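Local coordinates for enoyl-CoA hydratase/isomerase family protein (Pseudomonas syringae pv. tomato, PDB 3OT6) that probably acts on acyl-CoA thioesters as a hydratase or isomerase of the crotonase-like family, its exact substrate being unknown, at residues I97-P102 with L114-R119. Residues are numbered along the deposited sequence; the frame is centred on the assembly and turned at random.
Sequences IIVACP and LSADYR
Ile98 pairs with Tyr118 and Val99 with Arg119 in parallel register, joining the middle of strand 97-100 to the start of strand 118-122. Ile97 O accepts two backbone bonds, from Asp117 N at 2.7 Å and from Tyr118 N at 3.2 Å. The Asp117 donor lies in the carbonyl plane; the Tyr118 donor is tilted 17° from it. Val99 N then bonds to Tyr118 O at 2.8 Å, and the same oxygen takes a CA-H contact from Ile98.

Asp117 adds a side-chain bond. Its CG sits beside its own backbone N (chi1 -65°), which turns the carboxylate toward the N-H of Ile97. OD2 accepts Ile97 N at 2.8 Å through its anti lone pair, and the bond is nearly straight at 170°. Ile97 is thus gripped at both its N-H and its C=O by one residue. Lys209 and Arg213, both on helix 202-230, make salt bridges to OD2 and OD1 respectively.

The apolar contacts fall on both faces of the sheet. Ala116 CB touches Val99 CG2 at 3.4 Å, the branch beside the backbone N of Val99. On the Ile98 face, Ile98 CG1 meets Tyr118 CB at 4.3 Å, and the ring leads away. Arg119 shares the Val99 face, but its chain bends at chi2 and chi3 and carries the guanidinium to Asp178 and to the carbonyl oxygens of Leu113 and Gly175.

Strands 97-100 and 118-122 are parallel neighbours in the larger sheet of the crotonase fold, with 50-54 and 179-181 on their outer sides. Asp117 supplies the acceptor for the first N-H of strand 97-100. The two basic partners probably favour the ionised form of Asp117 while linking it, and through it the start of strand 97-100, to helix 202-230.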
loop_
_atom_site.group_PDB
_atom_site.type_symbol
_atom_site.label_atom_id
_atom_site.label_comp_id
_atom_site.label_asym_id
_atom_site.label_seq_id
_atom_site.Cartn_x
_atom_site.Cartn_y
_atom_site.Cartn_z
ATOM N N ILE A 97 -1.939 8.055 -6.776
ATOM C CA ILE A 97 -1.945 6.607 -6.687
ATOM C C ILE A 97 -3.280 6.063 -6.133
ATOM O O ILE A 97 -3.738 6.440 -5.018
ATOM C CB ILE A 97 -0.755 6.086 -5.896
ATOM C CG1 ILE A 97 0.548 6.579 -6.531
ATOM C CG2 ILE A 97 -0.739 4.528 -5.907
ATOM C CD1 ILE A 97 1.803 6.117 -5.797
ATOM N N ILE A 98 -3.919 5.214 -6.950
ATOM C CA ILE A 98 -5.121 4.484 -6.586
ATOM C C ILE A 98 -4.692 3.085 -6.225
ATOM O O ILE A 98 -3.856 2.459 -6.911
ATOM C CB ILE A 98 -6.124 4.431 -7.745
ATOM C CG1 ILE A 98 -6.448 5.839 -8.234
ATOM C CG2 ILE A 98 -7.428 3.768 -7.336
ATOM C CD1 ILE A 98 -7.362 5.878 -9.565
ATOM N N VAL A 99 -5.197 2.594 -5.111
ATOM C CA VAL A 99 -4.988 1.178 -4.799
ATOM C C VAL A 99 -6.347 0.548 -4.926
ATOM O O VAL A 99 -7.343 1.016 -4.292
ATOM C CB VAL A 99 -4.362 0.931 -3.385
ATOM C CG1 VAL A 99 -4.285 -0.594 -3.085
ATOM C CG2 VAL A 99 -2.988 1.556 -3.341
ATOM N N ALA A 100 -6.393 -0.459 -5.783
ATOM C CA ALA A 100 -7.613 -1.176 -6.096
ATOM C C ALA A 100 -7.453 -2.558 -5.483
ATOM O O ALA A 100 -6.755 -3.435 -6.067
ATOM C CB ALA A 100 -7.785 -1.285 -7.601
ATOM N N CYS A 101 -8.093 -2.790 -4.343
ATOM C CA CYS A 101 -7.793 -3.991 -3.606
ATOM C C CYS A 101 -8.773 -5.103 -3.987
ATOM O O CYS A 101 -9.959 -4.960 -3.732
ATOM C CB CYS A 101 -7.785 -3.691 -2.101
ATOM S SG CYS A 101 -7.944 -5.157 -1.099
ATOM N N PRO A 102 -8.287 -6.203 -4.633
ATOM C CA PRO A 102 -9.267 -7.201 -5.130
ATOM C C PRO A 102 -9.749 -8.269 -4.112
ATOM O O PRO A 102 -10.463 -9.187 -4.489
ATOM C CB PRO A 102 -8.582 -7.815 -6.375
ATOM C CG PRO A 102 -7.155 -7.428 -6.319
ATOM C CD PRO A 102 -6.924 -6.546 -5.080
ATOM N N LEU A 114 -2.661 2.381 2.956
ATOM C CA LEU A 114 -2.371 3.526 3.761
ATOM C C LEU A 114 -1.292 4.416 3.101
ATOM O O LEU A 114 -0.891 5.432 3.675
ATOM C CB LEU A 114 -1.947 3.062 5.169
ATOM C CG LEU A 114 -3.025 2.245 5.925
ATOM C CD1 LEU A 114 -2.724 2.087 7.422
ATOM C CD2 LEU A 114 -4.439 2.817 5.761
ATOM N N SER A 115 -0.857 4.069 1.889
ATOM C CA SER A 115 0.248 4.764 1.265
ATOM C C SER A 115 -0.197 5.460 -0.039
ATOM O O SER A 115 0.627 5.848 -0.826
ATOM C CB SER A 115 1.319 3.742 0.903
ATOM O OG SER A 115 1.815 3.136 2.072
ATOM N N ALA A 116 -1.484 5.597 -0.281
ATOM C CA ALA A 116 -1.980 5.912 -1.603
ATOM C C ALA A 116 -2.907 7.135 -1.483
ATOM O O ALA A 116 -3.244 7.600 -0.363
ATOM C CB ALA A 116 -2.792 4.697 -2.140
ATOM N N ASP A 117 -3.409 7.573 -2.631
ATOM C CA ASP A 117 -4.248 8.767 -2.697
ATOM C C ASP A 117 -5.737 8.485 -2.645
ATOM O O ASP A 117 -6.489 9.337 -2.196
ATOM C CB ASP A 117 -3.848 9.579 -3.890
ATOM C CG ASP A 117 -2.437 10.089 -3.726
ATOM O OD1 ASP A 117 -2.246 10.890 -2.742
ATOM O OD2 ASP A 117 -1.536 9.636 -4.503
ATOM N N TYR A 118 -6.122 7.286 -3.085
ATOM C CA TYR A 118 -7.492 6.856 -3.158
ATOM C C TYR A 118 -7.446 5.308 -3.057
ATOM O O TYR A 118 -6.562 4.651 -3.695
ATOM C CB TYR A 118 -8.172 7.292 -4.519
ATOM C CG TYR A 118 -9.681 7.207 -4.382
ATOM C CD1 TYR A 118 -10.411 8.317 -3.963
ATOM C CD2 TYR A 118 -10.349 6.000 -4.531
ATOM C CE1 TYR A 118 -11.789 8.253 -3.741
ATOM C CE2 TYR A 118 -11.776 5.902 -4.311
ATOM C CZ TYR A 118 -12.467 7.037 -3.904
ATOM O OH TYR A 118 -13.815 7.027 -3.638
ATOM N N ARG A 119 -8.387 4.704 -2.328
ATOM C CA ARG A 119 -8.341 3.239 -2.126
ATOM C C ARG A 119 -9.678 2.644 -2.372
ATOM O O ARG A 119 -10.649 3.097 -1.819
ATOM C CB ARG A 119 -7.901 2.883 -0.696
ATOM C CG ARG A 119 -6.431 3.193 -0.374
ATOM C CD ARG A 119 -6.184 4.622 0.106
ATOM N NE ARG A 119 -7.324 5.129 0.881
ATOM C CZ ARG A 119 -7.464 4.988 2.209
ATOM N NH1 ARG A 119 -6.491 4.422 2.947
ATOM N NH2 ARG A 119 -8.583 5.435 2.805
#